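Local coordinates for protein putative Acetyltransferase (Pyrococcus horikoshii, PDB 3DDD) that binds coenzyme A and probably acts as an acyltransferase of the GNAT family, at residues R193-L198 against F205-R210; V217-R222 against V276-G281; I227-F232 against K253-S258; E238-E243 against Y280-Y285. One frame throughout, in Å; residues are numbered along the deposited sequence. Where two conformers were deposited one is given.

Contact 1: residues R193-L198 against F205-R210. With EDO (1,2-ethanediol), chain D.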
loop_
_atom_site.group_PDB
_atom_site.type_symbol
_atom_site.label_atom_id
_atom_site.label_comp_id
_atom_site.label_asym_id
_atom_site.label_seq_id
_atom_site.Cartn_x
_atom_site.Cartn_y
_atom_site.Cartn_z
ATOM N N ARG A 193 13.307 2.402 -9.132
ATOM C CA ARG A 193 12.605 1.966 -10.331
ATOM C C ARG A 193 12.036 3.083 -11.178
ATOM O O ARG A 193 11.234 2.823 -12.053
ATOM C CB ARG A 193 11.455 1.050 -9.981
ATOM C CG ARG A 193 11.786 0.042 -8.985
ATOM C CD ARG A 193 11.988 -1.301 -9.570
ATOM N NE ARG A 193 12.394 -2.182 -8.484
ATOM C CZ ARG A 193 12.565 -3.488 -8.600
ATOM N NH1 ARG A 193 12.308 -4.112 -9.758
ATOM N NH2 ARG A 193 12.971 -4.167 -7.532
ATOM N N GLY A 194 12.395 4.316 -10.885
ATOM C CA GLY A 194 12.079 5.415 -11.766
ATOM C C GLY A 194 11.069 6.389 -11.220
ATOM O O GLY A 194 10.784 7.390 -11.873
ATOM N N ALA A 195 10.541 6.110 -10.027
ATOM C CA ALA A 195 9.582 6.994 -9.382
ATOM C C ALA A 195 10.238 8.346 -9.179
ATOM O O ALA A 195 11.423 8.410 -8.900
ATOM C CB ALA A 195 9.116 6.412 -8.044
ATOM N N ARG A 196 9.465 9.422 -9.337
ATOM C CA ARG A 196 9.999 10.774 -9.315
ATOM C C ARG A 196 9.576 11.462 -8.043
ATOM O O ARG A 196 8.402 11.441 -7.718
ATOM C CB ARG A 196 9.435 11.564 -10.464
ATOM C CG ARG A 196 9.714 10.969 -11.880
ATOM C CD ARG A 196 8.729 11.642 -12.865
ATOM N NE ARG A 196 8.928 11.341 -14.281
ATOM C CZ ARG A 196 9.868 11.886 -15.031
ATOM N NH1 ARG A 196 10.735 12.748 -14.513
ATOM N NH2 ARG A 196 9.940 11.551 -16.303
ATOM N N LEU A 197 10.520 12.099 -7.342
ATOM C CA LEU A 197 10.201 12.822 -6.124
ATOM C C LEU A 197 10.064 14.327 -6.444
ATOM O O LEU A 197 11.029 15.010 -6.817
ATOM C CB LEU A 197 11.242 12.528 -5.045
ATOM C CG LEU A 197 11.101 13.243 -3.699
ATOM C CD1 LEU A 197 9.871 12.776 -2.925
ATOM C CD2 LEU A 197 12.372 13.064 -2.903
ATOM N N LEU A 198 8.847 14.835 -6.307
ATOM C CA LEU A 198 8.564 16.230 -6.614
ATOM C C LEU A 198 8.459 16.976 -5.303
ATOM O O LEU A 198 7.828 16.492 -4.389
ATOM C CB LEU A 198 7.271 16.353 -7.409
ATOM C CG LEU A 198 7.179 15.561 -8.718
ATOM C CD1 LEU A 198 5.808 15.804 -9.365
ATOM C CD2 LEU A 198 8.311 15.926 -9.692
ATOM N N PHE A 205 5.878 17.396 -0.637
ATOM C CA PHE A 205 6.408 16.493 -1.646
ATOM C C PHE A 205 5.337 15.524 -2.134
ATOM O O PHE A 205 4.360 15.232 -1.424
ATOM C CB PHE A 205 7.645 15.709 -1.138
ATOM C CG PHE A 205 7.306 14.519 -0.281
ATOM C CD1 PHE A 205 7.106 13.272 -0.847
ATOM C CD2 PHE A 205 7.199 14.648 1.105
ATOM C CE1 PHE A 205 6.788 12.193 -0.083
ATOM C CE2 PHE A 205 6.874 13.570 1.896
ATOM C CZ PHE A 205 6.657 12.337 1.312
ATOM N N GLY A 206 5.550 15.037 -3.351
ATOM C CA GLY A 206 4.787 13.939 -3.906
ATOM C C GLY A 206 5.694 12.976 -4.652
ATOM O O GLY A 206 6.707 13.390 -5.231
ATOM N N LEU A 207 5.343 11.686 -4.610
ATOM C CA LEU A 207 6.109 10.660 -5.309
ATOM C C LEU A 207 5.267 10.165 -6.467
ATOM O O LEU A 207 4.125 9.849 -6.277
ATOM C CB LEU A 207 6.457 9.516 -4.372
ATOM C CG LEU A 207 7.357 8.415 -4.943
ATOM C CD1 LEU A 207 8.787 8.922 -5.144
ATOM C CD2 LEU A 207 7.308 7.235 -3.969
ATOM N N VAL A 208 5.814 10.172 -7.674
ATOM C CA VAL A 208 5.063 9.789 -8.859
ATOM C C VAL A 208 5.721 8.549 -9.428
ATOM O O VAL A 208 6.898 8.572 -9.764
ATOM C CB VAL A 208 5.029 10.932 -9.917
ATOM C CG1 VAL A 208 4.256 10.503 -11.155
ATOM C CG2 VAL A 208 4.407 12.147 -9.330
ATOM N N TYR A 209 4.953 7.463 -9.500
ATOM C CA TYR A 209 5.415 6.214 -10.032
ATOM C C TYR A 209 4.353 5.701 -10.963
ATOM O O TYR A 209 3.226 5.493 -10.529
ATOM C CB TYR A 209 5.636 5.197 -8.891
ATOM C CG TYR A 209 6.073 3.844 -9.413
ATOM C CD1 TYR A 209 7.286 3.693 -10.105
ATOM C CD2 TYR A 209 5.274 2.723 -9.252
ATOM C CE1 TYR A 209 7.689 2.453 -10.577
ATOM C CE2 TYR A 209 5.659 1.497 -9.747
ATOM C CZ TYR A 209 6.873 1.358 -10.383
ATOM O OH TYR A 209 7.205 0.116 -10.884
ATOM N N ARG A 210 4.702 5.495 -12.235
ATOM C CA ARG A 210 3.728 5.138 -13.253
ATOM C C ARG A 210 2.587 6.178 -13.290
ATOM O O ARG A 210 2.829 7.392 -13.401
ATOM C CB ARG A 210 3.216 3.743 -12.997
ATOM C CG ARG A 210 4.336 2.680 -12.839
ATOM C CD ARG A 210 5.191 2.559 -14.076
ATOM N NE ARG A 210 6.131 1.433 -14.039
ATOM C CZ ARG A 210 5.927 0.223 -14.565
ATOM N NH1 ARG A 210 4.792 -0.092 -15.191
ATOM N NH2 ARG A 210 6.880 -0.695 -14.465
HETATM C C1 EDO D . 7.585 7.124 -13.122
HETATM O O1 EDO D . 7.630 5.715 -12.976
HETATM C C2 EDO D . 6.863 7.382 -14.439
HETATM O O2 EDO D . 6.834 8.792 -14.662
#
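L197 and F205 meet on one face of an antiparallel hairpin, and the leucine shows how a strand residue reaches past its direct partner. Its CB lies only loosely over L207 CD1 of the opposite strand. CG is anti to the backbone N (chi1 178°), which turns the branch towards F205, and CD1 comes to rest 3.5 Å from F205 CD1, obliquely to the ring. The same methyl also lies near the carbonyl oxygen of G206. A195, further back on this face, sets its CB 3.8 Å from L207 CD1 and equally close to Y209 CB.

Four backbone bonds hold the strands together: R196 and V208 exchange a pair, R196 N to V208 O being 2.7 Å, and L198 and G206 exchange another, with L198 N to G206 O at 2.8 Å. On the other face L198 CD1 touches V208 CG2 at 3.9 Å. An ethanediol molecule, probably from the crystallisation liquor, accepts a nearly straight bond from R210 N to its O1 (3.0 Å, 178°) and a weak one from R196 NE to its O2; the R196 head group also pairs with E163.

G194 closes helix 184-192 in a Schellman motif, leading directly into the hairpin. That helix and helix 169-179 cover L207 and F205, loop residues I167 and P168 cover L197, and A231 of helix 221-233 backs L198 and V208.

Contact 2: residues V217-R222 against V276-G281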
loop_
_atom_site.group_PDB
_atom_site.type_symbol
_atom_site.label_atom_id
_atom_site.label_comp_id
_atom_site.label_asym_id
_atom_site.label_seq_id
_atom_site.Cartn_x
_atom_site.Cartn_y
_atom_site.Cartn_z
ATOM N N VAL A 217 2.262 14.680 0.572
ATOM C CA VAL A 217 2.306 15.341 1.878
ATOM C C VAL A 217 2.626 16.832 1.679
ATOM O O VAL A 217 3.540 17.168 0.918
ATOM C CB VAL A 217 3.351 14.686 2.815
ATOM C CG1 VAL A 217 3.366 15.360 4.213
ATOM C CG2 VAL A 217 3.049 13.194 2.952
ATOM N N ALA A 218 1.833 17.707 2.296
ATOM C CA ALA A 218 2.011 19.171 2.165
ATOM C C ALA A 218 1.547 19.917 3.401
ATOM O O ALA A 218 0.494 19.603 3.952
ATOM C CB ALA A 218 1.260 19.714 0.956
ATOM N N ASP A 219 2.319 20.927 3.804
ATOM C CA ASP A 219 1.957 21.815 4.925
ATOM C C ASP A 219 0.753 22.705 4.640
ATOM O O ASP A 219 0.173 23.242 5.586
ATOM C CB ASP A 219 3.129 22.748 5.306
ATOM C CG ASP A 219 4.123 22.113 6.293
ATOM O OD1 ASP A 219 3.763 21.173 7.053
ATOM O OD2 ASP A 219 5.290 22.591 6.321
ATOM N N SER A 220 0.412 22.919 3.364
ATOM C CA SER A 220 -0.817 23.653 3.011
ATOM C C SER A 220 -1.497 23.125 1.762
ATOM O O SER A 220 -0.866 22.500 0.921
ATOM C CB SER A 220 -0.547 25.153 2.825
ATOM O OG SER A 220 0.319 25.396 1.742
ATOM N N PRO A 221 -2.802 23.372 1.634
ATOM C CA PRO A 221 -3.476 23.003 0.400
ATOM C C PRO A 221 -2.885 23.631 -0.843
ATOM O O PRO A 221 -2.894 22.988 -1.894
ATOM C CB PRO A 221 -4.903 23.500 0.619
ATOM C CG PRO A 221 -5.070 23.468 2.128
ATOM C CD PRO A 221 -3.738 23.935 2.630
ATOM N N ARG A 222 -2.387 24.867 -0.758
ATOM C CA ARG A 222 -1.822 25.491 -1.959
ATOM C C ARG A 222 -0.546 24.802 -2.421
ATOM O O ARG A 222 -0.369 24.639 -3.607
ATOM C CB ARG A 222 -1.621 27.004 -1.851
ATOM C CG ARG A 222 -0.790 27.487 -0.709
ATOM C CD ARG A 222 -0.327 28.955 -0.944
ATOM N NE ARG A 222 0.896 28.952 -1.732
ATOM C CZ ARG A 222 2.117 28.747 -1.241
ATOM N NH1 ARG A 222 2.321 28.547 0.063
ATOM N NH2 ARG A 222 3.150 28.746 -2.070
ATOM N N VAL A 276 -2.676 13.706 9.775
ATOM C CA VAL A 276 -3.421 13.310 8.593
ATOM C C VAL A 276 -3.945 14.531 7.801
ATOM O O VAL A 276 -4.325 14.401 6.639
ATOM C CB VAL A 276 -4.582 12.360 8.996
ATOM C CG1 VAL A 276 -5.710 13.157 9.690
ATOM C CG2 VAL A 276 -5.077 11.564 7.785
ATOM N N ASP A 277 -3.955 15.697 8.455
ATOM C CA ASP A 277 -4.308 16.964 7.813
ATOM C C ASP A 277 -3.296 17.366 6.746
ATOM O O ASP A 277 -3.659 17.994 5.752
ATOM C CB ASP A 277 -4.537 18.111 8.844
ATOM C CG ASP A 277 -3.318 18.410 9.716
ATOM O OD1 ASP A 277 -3.018 17.593 10.606
ATOM O OD2 ASP A 277 -2.687 19.484 9.549
ATOM N N ILE A 278 -2.040 16.955 6.909
ATOM C CA ILE A 278 -1.017 17.222 5.876
ATOM C C ILE A 278 -0.808 16.079 4.886
ATOM O O ILE A 278 0.045 16.167 3.993
ATOM C CB ILE A 278 0.356 17.682 6.469
ATOM C CG1 ILE A 278 1.058 16.594 7.299
ATOM C CG2 ILE A 278 0.171 18.991 7.264
ATOM C CD1 ILE A 278 2.540 16.923 7.546
ATOM N N TYR A 279 -1.576 15.004 5.072
ATOM C CA TYR A 279 -1.373 13.743 4.393
ATOM C C TYR A 279 -2.490 13.623 3.382
ATOM O O TYR A 279 -3.638 13.352 3.769
ATOM C CB TYR A 279 -1.438 12.589 5.394
ATOM C CG TYR A 279 -0.994 11.218 4.889
ATOM C CD1 TYR A 279 -0.203 11.067 3.750
ATOM C CD2 TYR A 279 -1.285 10.090 5.611
ATOM C CE1 TYR A 279 0.243 9.802 3.352
ATOM C CE2 TYR A 279 -0.848 8.828 5.222
ATOM C CZ TYR A 279 -0.087 8.689 4.099
ATOM O OH TYR A 279 0.330 7.430 3.716
ATOM N N TYR A 280 -2.151 13.860 2.106
ATOM C CA TYR A 280 -3.139 14.023 1.032
ATOM C C TYR A 280 -3.322 12.770 0.208
ATOM O O TYR A 280 -4.395 12.539 -0.283
ATOM C CB TYR A 280 -2.754 15.168 0.086
ATOM C CG TYR A 280 -2.990 16.522 0.671
ATOM C CD1 TYR A 280 -2.100 17.065 1.585
ATOM C CD2 TYR A 280 -4.118 17.244 0.352
ATOM C CE1 TYR A 280 -2.323 18.302 2.161
ATOM C CE2 TYR A 280 -4.357 18.493 0.936
ATOM C CZ TYR A 280 -3.450 19.013 1.828
ATOM O OH TYR A 280 -3.666 20.250 2.403
ATOM N N GLY A 281 -2.264 11.984 0.058
ATOM C CA GLY A 281 -2.278 10.798 -0.766
ATOM C C GLY A 281 -1.427 9.738 -0.101
ATOM O O GLY A 281 -0.233 9.948 0.160
HETATM O O HOH W 1 -1.889 20.910 4.330
#
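V217 and Y279 form a non-hydrogen-bonded antiparallel pair where the end of strand 212-218 meets the short strand 279-281, and three kinds of interaction join them.

The first is polar and belongs to the backbone. A218 N donates to I278 O at 2.9 Å, and the CA of V217 makes a C-H...O contact with the same oxygen, so one carbonyl is approached by two neighbouring residues. Water 1 adds a bridge: it donates to A218 O at 2.7 Å and is also hydrogen-bonded to Y280 OH, tying the tyrosine hydroxyl to the opposite main chain.

The second is apolar. V217 divides its two methyls, CG1 resting on I278 CD1 at 3.8 Å and CG2 lying obliquely against Y279 CD1 at 4.0 Å. I278 CG1 stands between the backbone N and the carbonyl carbon (chi1 66°), which carries CD1 up to the valine.

The third is the Y280 ring, which presents its edge to A218 O, 3.6 Å from CE1; the methyl of A218 also touches CE1. The hydroxyl then lies beside the start of the helix, Y280 OH being 3.3 Å from P221 N, which has no hydrogen to share. Helix 246-252 packs on this ring as well, through D247, A248 and L251.

S220 occupies the N-cap position of helix 221-233, its OG weakly bonded to V223 N. Y280 and G281 of strand 279-281 both face L216 of the neighbouring strand 212-218, a classic beta bulge that joins these two strands of the second GNAT domain.

Contact 3: residues I227-F232 against K253-S258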
loop_
_atom_site.group_PDB
_atom_site.type_symbol
_atom_site.label_atom_id
_atom_site.label_comp_id
_atom_site.label_asym_id
_atom_site.label_seq_id
_atom_site.Cartn_x
_atom_site.Cartn_y
_atom_site.Cartn_z
ATOM N N ILE A 227 2.063 20.686 -6.268
ATOM C CA ILE A 227 2.668 19.368 -6.508
ATOM C C ILE A 227 1.723 18.527 -7.386
ATOM O O ILE A 227 2.145 17.943 -8.382
ATOM C CB ILE A 227 3.038 18.652 -5.208
ATOM C CG1 ILE A 227 4.104 19.452 -4.453
ATOM C CG2 ILE A 227 3.519 17.202 -5.480
ATOM C CD1 ILE A 227 4.197 19.065 -2.975
ATOM N N LEU A 228 0.432 18.511 -7.058
ATOM C CA LEU A 228 -0.469 17.647 -7.796
ATOM C C LEU A 228 -0.557 18.045 -9.272
ATOM O O LEU A 228 -0.576 17.173 -10.136
ATOM C CB LEU A 228 -1.838 17.557 -7.130
ATOM C CG LEU A 228 -2.738 16.436 -7.635
ATOM C CD1 LEU A 228 -2.012 15.110 -7.701
ATOM C CD2 LEU A 228 -4.008 16.362 -6.790
ATOM N N LEU A 229 -0.590 19.343 -9.562
ATOM C CA LEU A 229 -0.623 19.815 -10.953
ATOM C C LEU A 229 0.607 19.353 -11.739
ATOM O O LEU A 229 0.479 18.932 -12.877
ATOM C CB LEU A 229 -0.721 21.351 -11.032
ATOM C CG LEU A 229 -1.975 22.081 -10.570
ATOM C CD1 LEU A 229 -1.659 23.593 -10.553
ATOM C CD2 LEU A 229 -3.175 21.812 -11.447
ATOM N N LYS A 230 1.787 19.478 -11.146
ATOM C CA LYS A 230 3.039 19.028 -11.765
ATOM C C LYS A 230 3.090 17.492 -11.928
ATOM O O LYS A 230 3.624 16.972 -12.911
ATOM C CB LYS A 230 4.240 19.526 -10.949
ATOM C CG LYS A 230 5.637 19.169 -11.496
ATOM C CD LYS A 230 5.905 19.711 -12.900
ATOM C CE LYS A 230 6.037 21.222 -12.913
ATOM N NZ LYS A 230 5.982 21.867 -14.280
ATOM N N ALA A 231 2.520 16.785 -10.967
ATOM C CA ALA A 231 2.430 15.327 -11.006
ATOM C C ALA A 231 1.568 14.904 -12.171
ATOM O O ALA A 231 1.895 13.952 -12.872
ATOM C CB ALA A 231 1.878 14.772 -9.671
ATOM N N PHE A 232 0.475 15.619 -12.401
ATOM C CA PHE A 232 -0.432 15.289 -13.505
ATOM C C PHE A 232 0.305 15.470 -14.840
ATOM O O PHE A 232 0.168 14.684 -15.771
ATOM C CB PHE A 232 -1.693 16.167 -13.448
ATOM C CG PHE A 232 -2.768 15.733 -14.409
ATOM C CD1 PHE A 232 -2.692 16.072 -15.760
ATOM C CD2 PHE A 232 -3.845 14.976 -13.965
ATOM C CE1 PHE A 232 -3.656 15.615 -16.664
ATOM C CE2 PHE A 232 -4.830 14.557 -14.832
ATOM C CZ PHE A 232 -4.739 14.868 -16.194
ATOM N N LYS A 253 -10.795 18.232 -6.758
ATOM C CA LYS A 253 -11.971 18.586 -7.534
ATOM C C LYS A 253 -11.657 19.285 -8.838
ATOM O O LYS A 253 -12.381 19.100 -9.805
ATOM C CB LYS A 253 -12.938 19.431 -6.696
ATOM C CG LYS A 253 -13.692 18.601 -5.643
ATOM C CD LYS A 253 -14.658 19.467 -4.748
ATOM C CE LYS A 253 -15.496 18.571 -3.800
ATOM N NZ LYS A 253 -16.063 19.338 -2.658
ATOM N N ILE A 254 -10.581 20.058 -8.897
ATOM C CA ILE A 254 -10.251 20.754 -10.165
ATOM C C ILE A 254 -9.833 19.782 -11.290
ATOM O O ILE A 254 -9.742 20.170 -12.458
ATOM C CB ILE A 254 -9.161 21.859 -9.986
ATOM C CG1 ILE A 254 -7.895 21.289 -9.321
ATOM C CG2 ILE A 254 -9.728 23.006 -9.180
ATOM C CD1 ILE A 254 -6.735 22.243 -9.313
ATOM N N PHE A 255 -9.576 18.528 -10.931
ATOM C CA PHE A 255 -9.241 17.496 -11.909
ATOM C C PHE A 255 -10.499 16.732 -12.356
ATOM O O PHE A 255 -10.414 15.786 -13.110
ATOM C CB PHE A 255 -8.215 16.524 -11.310
ATOM C CG PHE A 255 -6.875 17.154 -11.007
ATOM C CD1 PHE A 255 -6.625 17.751 -9.788
ATOM C CD2 PHE A 255 -5.846 17.092 -11.934
ATOM C CE1 PHE A 255 -5.383 18.312 -9.505
ATOM C CE2 PHE A 255 -4.600 17.651 -11.678
ATOM C CZ PHE A 255 -4.369 18.270 -10.455
ATOM N N LYS A 256 -11.667 17.119 -11.857
ATOM C CA LYS A 256 -12.907 16.473 -12.235
ATOM C C LYS A 256 -12.763 14.993 -11.961
ATOM O O LYS A 256 -12.876 14.171 -12.868
ATOM C CB LYS A 256 -13.185 16.684 -13.725
ATOM C CG LYS A 256 -13.062 18.127 -14.225
ATOM C CD LYS A 256 -14.366 18.808 -14.281
ATOM C CE LYS A 256 -14.216 20.243 -14.841
ATOM N NZ LYS A 256 -14.697 20.368 -16.234
ATOM N N PRO A 257 -12.512 14.639 -10.708
ATOM C CA PRO A 257 -12.117 13.273 -10.415
ATOM C C PRO A 257 -13.239 12.237 -10.541
ATOM O O PRO A 257 -14.409 12.565 -10.503
ATOM C CB PRO A 257 -11.624 13.368 -8.968
ATOM C CG PRO A 257 -12.427 14.412 -8.378
ATOM C CD PRO A 257 -12.616 15.446 -9.484
ATOM N N SER A 258 -12.848 10.980 -10.676
ATOM C CA SER A 258 -13.763 9.872 -10.795
ATOM C C SER A 258 -13.381 8.896 -9.705
ATOM O O SER A 258 -12.241 8.424 -9.652
ATOM C CB SER A 258 -13.610 9.239 -12.176
ATOM O OG SER A 258 -14.349 8.040 -12.295
#
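F255 pushes its ring between three side chains of helix 221-233, and this single aromatic side chain accounts for most of the contact. L228 and F232, one helical turn apart, come to opposite flanks of the ring from the same side of its plane. At one flank, L228 CD2 approaches F255 CE1 to 3.6 Å, with CG just as near the CZ end. At the other, F232 CD2 lies 3.6 Å from F255 CD2. The two side chains run past one another in opposite senses, their rings obliquely inclined (34°, centroids 5.5 Å apart). L229 approaches from the other side of the ring plane, also obliquely, its CD2 3.9 Å from F255 CZ. The same methyl reaches I254 CD1 at 4.2 Å, the two side chains crossing at about a right angle.

L228 and F232 both hold CG anti to the backbone N (chi1 -166° and -170°), so they leave the helix in similar directions, towards the loop.

Beyond this first shell, the backbone of F255 is hydrogen-bonded to M151 and E152, which anchors the turn that delivers the ring. P154 packs on both F255 and L229. L228 also leans on L251 and I252 of helix 246-252, and on I213 of strand 212-218, while R237 makes a cation-pi contact with F232.

Between the two segments the chemistry is wholly apolar: the match of apolar surfaces probably governs this interface, while the backbone bonds to M151 and E152 fix the loop itself ahead of strand 258-267.

Contact 4: residues E238-E243 against Y280-Y285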
loop_
_atom_site.group_PDB
_atom_site.type_symbol
_atom_site.label_atom_id
_atom_site.label_comp_id
_atom_site.label_asym_id
_atom_site.label_seq_id
_atom_site.Cartn_x
_atom_site.Cartn_y
_atom_site.Cartn_z
ATOM N N GLU A 238 -3.854 8.928 -10.641
ATOM C CA GLU A 238 -4.558 8.378 -9.510
ATOM C C GLU A 238 -3.940 8.813 -8.183
ATOM O O GLU A 238 -2.732 8.975 -8.086
ATOM C CB GLU A 238 -4.558 6.865 -9.558
ATOM C CG GLU A 238 -5.315 6.249 -10.735
ATOM C CD GLU A 238 -5.484 4.737 -10.562
ATOM O OE1 GLU A 238 -4.683 4.127 -9.787
ATOM O OE2 GLU A 238 -6.427 4.187 -11.170
ATOM N N ILE A 239 -4.802 8.943 -7.176
ATOM C CA ILE A 239 -4.442 9.367 -5.836
ATOM C C ILE A 239 -5.377 8.667 -4.859
ATOM O O ILE A 239 -6.563 8.448 -5.141
ATOM C CB ILE A 239 -4.521 10.933 -5.691
ATOM C CG1 ILE A 239 -3.999 11.379 -4.324
ATOM C CG2 ILE A 239 -5.918 11.391 -5.955
ATOM C CD1 ILE A 239 -3.794 12.864 -4.103
ATOM N N ILE A 240 -4.838 8.255 -3.718
ATOM C CA ILE A 240 -5.653 7.620 -2.696
ATOM C C ILE A 240 -5.614 8.536 -1.475
ATOM O O ILE A 240 -4.574 8.668 -0.801
ATOM C CB ILE A 240 -5.158 6.193 -2.334
ATOM C CG1 ILE A 240 -5.124 5.298 -3.568
ATOM C CG2 ILE A 240 -6.062 5.594 -1.343
ATOM C CD1 ILE A 240 -4.343 4.009 -3.368
ATOM N N ILE A 241 -6.774 9.124 -1.201
ATOM C CA ILE A 241 -6.958 10.161 -0.213
ATOM C C ILE A 241 -7.571 9.604 1.073
ATOM O O ILE A 241 -8.585 8.918 1.013
ATOM C CB ILE A 241 -7.943 11.222 -0.775
ATOM C CG1 ILE A 241 -7.343 11.892 -2.010
ATOM C CG2 ILE A 241 -8.251 12.254 0.256
ATOM C CD1 ILE A 241 -8.266 12.934 -2.569
ATOM N N PRO A 242 -7.006 9.954 2.235
ATOM C CA PRO A 242 -7.661 9.605 3.485
ATOM C C PRO A 242 -8.862 10.528 3.634
ATOM O O PRO A 242 -8.709 11.735 3.546
ATOM C CB PRO A 242 -6.597 9.891 4.546
ATOM C CG PRO A 242 -5.385 10.323 3.836
ATOM C CD PRO A 242 -5.786 10.739 2.460
ATOM N N GLU A 243 -10.038 9.959 3.858
ATOM C CA GLU A 243 -11.294 10.720 3.808
ATOM C C GLU A 243 -11.382 11.764 4.945
ATOM O O GLU A 243 -12.201 12.682 4.878
ATOM C CB GLU A 243 -12.486 9.736 3.813
ATOM C CG GLU A 243 -13.875 10.327 3.525
ATOM C CD GLU A 243 -14.959 9.259 3.319
ATOM O OE1 GLU A 243 -14.694 8.063 3.531
ATOM O OE2 GLU A 243 -16.094 9.619 2.953
ATOM N N TYR A 280 -2.151 13.860 2.106
ATOM C CA TYR A 280 -3.139 14.023 1.032
ATOM C C TYR A 280 -3.322 12.770 0.208
ATOM O O TYR A 280 -4.395 12.539 -0.283
ATOM C CB TYR A 280 -2.754 15.168 0.086
ATOM C CG TYR A 280 -2.990 16.522 0.671
ATOM C CD1 TYR A 280 -2.100 17.065 1.585
ATOM C CD2 TYR A 280 -4.118 17.244 0.352
ATOM C CE1 TYR A 280 -2.323 18.302 2.161
ATOM C CE2 TYR A 280 -4.357 18.493 0.936
ATOM C CZ TYR A 280 -3.450 19.013 1.828
ATOM O OH TYR A 280 -3.666 20.250 2.403
ATOM N N GLY A 281 -2.264 11.984 0.058
ATOM C CA GLY A 281 -2.278 10.798 -0.766
ATOM C C GLY A 281 -1.427 9.738 -0.101
ATOM O O GLY A 281 -0.233 9.948 0.160
ATOM N N ILE A 282 -2.032 8.594 0.192
ATOM C CA ILE A 282 -1.289 7.523 0.821
ATOM C C ILE A 282 -0.335 6.932 -0.214
ATOM O O ILE A 282 -0.522 7.083 -1.428
ATOM C CB ILE A 282 -2.216 6.457 1.500
ATOM C CG1 ILE A 282 -2.904 5.540 0.498
ATOM C CG2 ILE A 282 -3.270 7.106 2.412
ATOM C CD1 ILE A 282 -3.552 4.329 1.186
ATOM N N LEU A 283 0.685 6.243 0.264
ATOM C CA LEU A 283 1.640 5.590 -0.624
ATOM C C LEU A 283 0.957 4.505 -1.461
ATOM O O LEU A 283 0.998 4.553 -2.668
ATOM C CB LEU A 283 2.837 5.037 0.179
ATOM C CG LEU A 283 4.075 4.688 -0.689
ATOM C CD1 LEU A 283 5.395 4.830 0.091
ATOM C CD2 LEU A 283 3.951 3.293 -1.248
ATOM N N ALA A 284 0.325 3.537 -0.801
ATOM C CA ALA A 284 -0.347 2.399 -1.476
ATOM C C ALA A 284 -1.218 1.753 -0.452
ATOM O O ALA A 284 -0.899 1.802 0.713
ATOM C CB ALA A 284 0.659 1.374 -2.014
ATOM N N TYR A 285 -2.333 1.153 -0.851
ATOM C CA TYR A 285 -3.152 0.383 0.104
ATOM C C TYR A 285 -2.315 -0.749 0.792
ATOM O O TYR A 285 -2.499 -1.045 1.973
ATOM C CB TYR A 285 -4.346 -0.228 -0.587
ATOM C CG TYR A 285 -5.513 0.669 -0.948
ATOM C CD1 TYR A 285 -6.030 1.601 -0.051
ATOM C CD2 TYR A 285 -6.141 0.543 -2.185
ATOM C CE1 TYR A 285 -7.151 2.375 -0.364
ATOM C CE2 TYR A 285 -7.271 1.331 -2.527
ATOM C CZ TYR A 285 -7.766 2.245 -1.617
ATOM O OH TYR A 285 -8.874 3.006 -1.936
HETATM O O HOH W 2 -1.954 8.301 -3.381
#
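I240 stands over the ring of Y285 with its CD1 4.0 Å from the ring centroid and only 9° off the normal, a CH-pi contact made almost squarely on the face. Its other branch, CG2, lies over the same face, displaced outward beside Y285 CE1 at 3.5 Å. Because CG1 is anti to the carbonyl carbon (chi1 -57°) and CG2 anti to the backbone N, both branches can reach the tyrosine. The ring is tethered at its far end by a bond from its hydroxyl group to the carbonyl oxygen of T145.

I282 crosses I240 at a slant, its CG1 3.7 Å from I240 CG2. P242 and I282 run past each other in opposite directions, with P242 CG near I282 CG2. On the far side of the strand, I239 sets CG1 against G281 CA at 4.0 Å.

Polar links fix the main chains. I282 N donates to I240 O at 2.7 Å, and G281 CA makes a C-H...O contact with that oxygen. Water 2 completes the grip, accepting from I240 N at 2.9 Å and donating to I282 O.

The side chain of Y285 comes within about 7 Å of the bound coenzyme A. The arrangement as a whole is that of a beta bulge, at Y280 and G281, whose outgoing chain passes across strand 238-242 of the second GNAT domain.

All four contacts are largely buried. Contact 4 is central and contacts 2 and 3 are peripheral: the centres of contacts 4, 1, 2 and 3 lie about 9, 15, 18 and 21 Å from the centre of the chain. Contact 1 is a regular hairpin joined by paired backbone bonds; contacts 2 and 4, both at strand 279-281 with its bulge, each have one direct bond and a bridging water. Contact 3 relies on apolar packing alone. Contacts 2 and 4 share Y280 and G281, and contacts 2 and 3 share helix 221-233. F205 N and V217 O, 2.8 Å apart, probably hydrogen-bond contact 1 to contact 2, while I227 and A231 pack on the hairpin.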